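Local coordinates for protein D-xylonate dehydratase (Caulobacter crescentus, PDB 5OYN) that catalyses the magnesium- and [2Fe-2S]-dependent dehydration of D-xylonate to 2-dehydro-3-deoxy-D-arabinonate, and of D-gluconate with similar efficiency, at residues A[211-216]-A[281-286]; A[223-228]-A[274-279]. All blocks are in the same frame, centred on the assembly; numbering follows the deposited sequence.

Interaction 1: A[211-216]-A[281-286]; sequences NTMGTA and AAAGGS
Thr215 and Ser286 meet through their hydroxyls, OG1 of Thr215 lying 3.2 Å from OG of Ser286 in a hydrogen bond that either could donate. Thr215 OG1 stands beside its own backbone N and opposite the carbonyl carbon (chi1 -45°), which turns it to Ser286. Asn288 serves both oxygens: its ND2 bonds Thr215 OG1, and its backbone N is capped by Ser286 OG just ahead of the next helix. Thr215 OG1 also has a weak bond to the carboxylated Lys139, one of the magnesium ligands. The backbones are tied together by Thr218, whose OG1 bonds both Gly214 O and Ser286 N.

The turn leading into helix 215-225 meets the turn that follows helix 270-282. Gly214 is the N-cap of the former; the latter is a Schellman motif whose C-prime residue, Gly284, has positive phi (60°). Gly284 N bonds Ala281 O, and Gly285 N reaches back to the carbonyl oxygen of the residue before Ala281.

Van der Waals packing centres on Met213, the middle of an inverse gamma turn. Its side chain leaves with CG anti to the backbone N (chi1 -179°) and then bends twice, curling against the Schellman turn: CG lies against the carbonyl oxygens of Ala283 and Gly284, and CE makes the apolar pair with Ala283 CB at 4.1 Å. Ser286 CB rests on the Gly214-Thr215 peptide, 3.8 Å from Thr215 N.

Interaction 2: A[223-228]-A[274-279]; sequences AEALGL and ENAIAL
Ala225 projects its methyl at helix 270-282, where CB settles 3.7 Å from Ala276 CA and 3.6 Å from Leu279 CD2. With so small a side chain on each helix, the backbones come close: the CA atoms of Ala225 and Ala276 are 5.0 Å apart.

Ala276 meets a second partner with its own methyl. The CA-CB bond of Leu226 leads off from the opposing helix, but CG sits beside the Leu226 backbone N (chi1 -78°) and the branch returns, bringing CD2 to 3.6 Å from Ala276 CB.

Leu279, besides touching Ala225, packs on Val341 and Leu342 of helix 337-347. Asn275 CB lies 4.0 Å from Ala225 O, while its amide is directed to His352, whose backbone N bonds Asn275 OD1.

No hydrogen bond crosses between 223-228 and 274-279; the contact is buried and made by apolar packing. Gly227, with positive phi (76°), is the first residue of 223-228 to leave helical phi/psi, and the bonds from Gly227 N to Glu224 O and from Leu228 N to Ala223 O form a Schellman motif. The arrangement is a close helix-helix contact through alanines in the helical part of the IlvD/Edd N-terminal family region, beside the Schellman turn of helix 215-225.

Both interactions join helix 215-225 to helix 270-282, with centres 13 Å apart. Interaction 1 brings the start of the first helix to the end of the second, whereas interaction 2 sets the end of the first against the middle of the second. Interaction 1 lies at the active site: the Thr215 side chain is about 4 Å from the magnesium ion and about 7 Å from the [2Fe-2S] cluster, both between nearest atoms, and Ala216 touches the cluster. Interaction 2 is away from the annotated sites. Its segments fall within the span of chain between those of interaction 1, following them closely in sequence, and the two contacts do not otherwise touch.

Interaction 1: A[211-216]-A[281-286]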
loop_
_atom_site.group_PDB
_atom_site.type_symbol
_atom_site.label_atom_id
_atom_site.label_comp_id
_atom_site.label_asym_id
_atom_site.label_seq_id
_atom_site.Cartn_x
_atom_site.Cartn_y
_atom_site.Cartn_z
ATOM N N ASN A 211 4.176 14.034 21.966
ATOM C CA ASN A 211 3.122 15.045 21.939
ATOM C C ASN A 211 3.340 16.170 22.940
ATOM O O ASN A 211 2.475 17.043 23.062
ATOM C CB ASN A 211 1.736 14.402 22.169
ATOM C CG ASN A 211 1.662 13.571 23.445
ATOM O OD1 ASN A 211 2.520 13.679 24.332
ATOM N ND2 ASN A 211 0.620 12.735 23.550
ATOM N N THR A 212 4.452 16.153 23.666
ATOM C CA THR A 212 4.926 17.253 24.496
ATOM C C THR A 212 5.863 18.148 23.682
ATOM O O THR A 212 6.287 17.802 22.574
ATOM C CB THR A 212 5.654 16.695 25.709
ATOM O OG1 THR A 212 6.429 15.561 25.292
ATOM C CG2 THR A 212 4.654 16.248 26.761
ATOM N N MET A 213 6.206 19.310 24.239
ATOM C CA MET A 213 7.169 20.196 23.580
ATOM C C MET A 213 8.601 19.699 23.798
ATOM O O MET A 213 9.449 20.358 24.398
ATOM C CB MET A 213 6.997 21.620 24.078
ATOM C CG MET A 213 7.938 22.625 23.423
ATOM S SD MET A 213 7.607 22.852 21.678
ATOM C CE MET A 213 6.003 23.655 21.803
ATOM N N GLY A 214 8.858 18.494 23.312
ATOM C CA GLY A 214 10.172 17.893 23.375
ATOM C C GLY A 214 10.987 18.238 22.150
ATOM O O GLY A 214 10.729 19.228 21.461
ATOM N N THR A 215 11.988 17.400 21.869
ATOM C CA THR A 215 12.910 17.721 20.783
ATOM C C THR A 215 12.199 17.714 19.441
ATOM O O THR A 215 12.474 18.570 18.588
ATOM C CB THR A 215 14.082 16.743 20.756
ATOM O OG1 THR A 215 14.579 16.557 22.083
ATOM C CG2 THR A 215 15.189 17.270 19.858
ATOM N N ALA A 216 11.275 16.761 19.243
ATOM C CA ALA A 216 10.596 16.621 17.958
ATOM C C ALA A 216 9.683 17.807 17.688
ATOM O O ALA A 216 9.727 18.404 16.606
ATOM C CB ALA A 216 9.802 15.313 17.913
ATOM N N ALA A 281 12.992 29.624 22.642
ATOM C CA ALA A 281 12.908 30.078 24.027
ATOM C C ALA A 281 11.468 30.375 24.423
ATOM O O ALA A 281 11.027 29.981 25.513
ATOM C CB ALA A 281 13.790 31.303 24.235
ATOM N N ALA A 282 10.721 31.068 23.549
ATOM C CA ALA A 282 9.333 31.420 23.842
ATOM C C ALA A 282 8.432 30.195 23.958
ATOM O O ALA A 282 7.401 30.260 24.646
ATOM C CB ALA A 282 8.784 32.348 22.756
ATOM N N ALA A 283 8.798 29.091 23.302
ATOM C CA ALA A 283 8.000 27.878 23.262
ATOM C C ALA A 283 8.375 26.874 24.339
ATOM O O ALA A 283 7.854 25.760 24.324
ATOM C CB ALA A 283 8.132 27.208 21.892
ATOM N N GLY A 284 9.258 27.216 25.266
ATOM C CA GLY A 284 9.696 26.209 26.216
ATOM C C GLY A 284 10.366 25.025 25.557
ATOM O O GLY A 284 10.279 23.901 26.067
ATOM N N GLY A 285 11.049 25.258 24.437
ATOM C CA GLY A 285 11.670 24.198 23.668
ATOM C C GLY A 285 12.778 23.448 24.389
ATOM O O GLY A 285 13.233 23.791 25.479
ATOM N N SER A 286 13.235 22.400 23.718
ATOM C CA SER A 286 14.161 21.441 24.290
ATOM C C SER A 286 15.610 21.898 24.159
ATOM O O SER A 286 16.022 22.454 23.134
ATOM C CB SER A 286 13.988 20.095 23.599
ATOM O OG SER A 286 15.212 19.384 23.534
#

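Interaction 2: A[223-228]-A[274-279]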
loop_
_atom_site.group_PDB
_atom_site.type_symbol
_atom_site.label_atom_id
_atom_site.label_comp_id
_atom_site.label_asym_id
_atom_site.label_seq_id
_atom_site.Cartn_x
_atom_site.Cartn_y
_atom_site.Cartn_z
ATOM N N ALA A 223 12.187 24.379 12.186
ATOM C CA ALA A 223 12.210 24.418 10.733
ATOM C C ALA A 223 11.174 25.382 10.191
ATOM O O ALA A 223 11.350 25.933 9.099
ATOM C CB ALA A 223 11.978 23.017 10.149
ATOM N N GLU A 224 10.076 25.584 10.917
ATOM C CA GLU A 224 9.116 26.591 10.483
ATOM C C GLU A 224 9.687 27.987 10.698
ATOM O O GLU A 224 9.691 28.814 9.778
ATOM C CB GLU A 224 7.776 26.417 11.209
ATOM C CG GLU A 224 6.575 26.776 10.329
ATOM C CD GLU A 224 5.215 26.680 11.045
ATOM O OE1 GLU A 224 4.973 25.719 11.816
ATOM O OE2 GLU A 224 4.374 27.579 10.824
ATOM N N ALA A 225 10.222 28.242 11.896
ATOM C CA ALA A 225 10.856 29.524 12.186
ATOM C C ALA A 225 12.004 29.804 11.225
ATOM O O ALA A 225 12.206 30.949 10.804
ATOM C CB ALA A 225 11.361 29.544 13.631
ATOM N N LEU A 226 12.771 28.770 10.873
ATOM C CA LEU A 226 13.846 28.905 9.902
ATOM C C LEU A 226 13.340 29.209 8.500
ATOM O O LEU A 226 14.163 29.487 7.621
ATOM C CB LEU A 226 14.671 27.624 9.857
ATOM C CG LEU A 226 15.696 27.353 10.948
ATOM C CD1 LEU A 226 16.568 26.176 10.531
ATOM C CD2 LEU A 226 16.548 28.593 11.236
ATOM N N GLY A 227 12.025 29.146 8.268
ATOM C CA GLY A 227 11.459 29.401 6.956
ATOM C C GLY A 227 11.631 28.275 5.966
ATOM O O GLY A 227 11.629 28.525 4.757
ATOM N N LEU A 228 11.765 27.038 6.453
ATOM C CA LEU A 228 12.020 25.858 5.638
ATOM C C LEU A 228 10.782 24.988 5.413
ATOM O O LEU A 228 10.855 24.020 4.650
ATOM C CB LEU A 228 13.129 25.022 6.287
ATOM C CG LEU A 228 14.537 25.411 5.825
ATOM C CD1 LEU A 228 15.621 24.564 6.494
ATOM C CD2 LEU A 228 14.617 25.291 4.316
ATOM N N GLU A 274 18.623 33.145 14.016
ATOM C CA GLU A 274 18.275 33.927 15.198
ATOM C C GLU A 274 16.769 33.904 15.451
ATOM O O GLU A 274 16.335 33.964 16.611
ATOM C CB GLU A 274 18.773 35.373 15.054
ATOM C CG GLU A 274 20.298 35.539 15.047
ATOM C CD GLU A 274 20.756 37.011 15.028
ATOM O OE1 GLU A 274 20.287 37.757 14.143
ATOM O OE2 GLU A 274 21.578 37.418 15.897
ATOM N N ASN A 275 15.964 33.819 14.387
ATOM C CA ASN A 275 14.519 33.652 14.550
ATOM C C ASN A 275 14.193 32.327 15.232
ATOM O O ASN A 275 13.368 32.270 16.157
ATOM C CB ASN A 275 13.828 33.739 13.191
ATOM C CG ASN A 275 13.720 35.162 12.701
ATOM O OD1 ASN A 275 14.033 36.097 13.437
ATOM N ND2 ASN A 275 13.279 35.340 11.462
ATOM N N ALA A 276 14.843 31.253 14.788
ATOM C CA ALA A 276 14.627 29.950 15.402
ATOM C C ALA A 276 14.983 29.987 16.881
ATOM O O ALA A 276 14.187 29.568 17.733
ATOM C CB ALA A 276 15.436 28.881 14.663
ATOM N N ILE A 277 16.176 30.508 17.201
ATOM C CA ILE A 277 16.614 30.646 18.592
ATOM C C ILE A 277 15.549 31.352 19.415
ATOM O O ILE A 277 15.227 30.936 20.535
ATOM C CB ILE A 277 17.959 31.403 18.663
ATOM C CG1 ILE A 277 19.065 30.621 17.955
ATOM C CG2 ILE A 277 18.340 31.725 20.132
ATOM C CD1 ILE A 277 20.445 30.894 18.506
ATOM N N ALA A 278 14.985 32.433 18.878
ATOM C CA ALA A 278 13.973 33.156 19.634
ATOM C C ALA A 278 12.759 32.279 19.861
ATOM O O ALA A 278 12.230 32.211 20.980
ATOM C CB ALA A 278 13.578 34.444 18.910
ATOM N N LEU A 279 12.322 31.574 18.811
ATOM C CA LEU A 279 11.160 30.711 18.939
ATOM C C LEU A 279 11.395 29.620 19.975
ATOM O O LEU A 279 10.527 29.362 20.820
ATOM C CB LEU A 279 10.812 30.101 17.591
ATOM C CG LEU A 279 9.795 28.979 17.743
ATOM C CD1 LEU A 279 8.403 29.568 17.894
ATOM C CD2 LEU A 279 9.909 28.111 16.545
#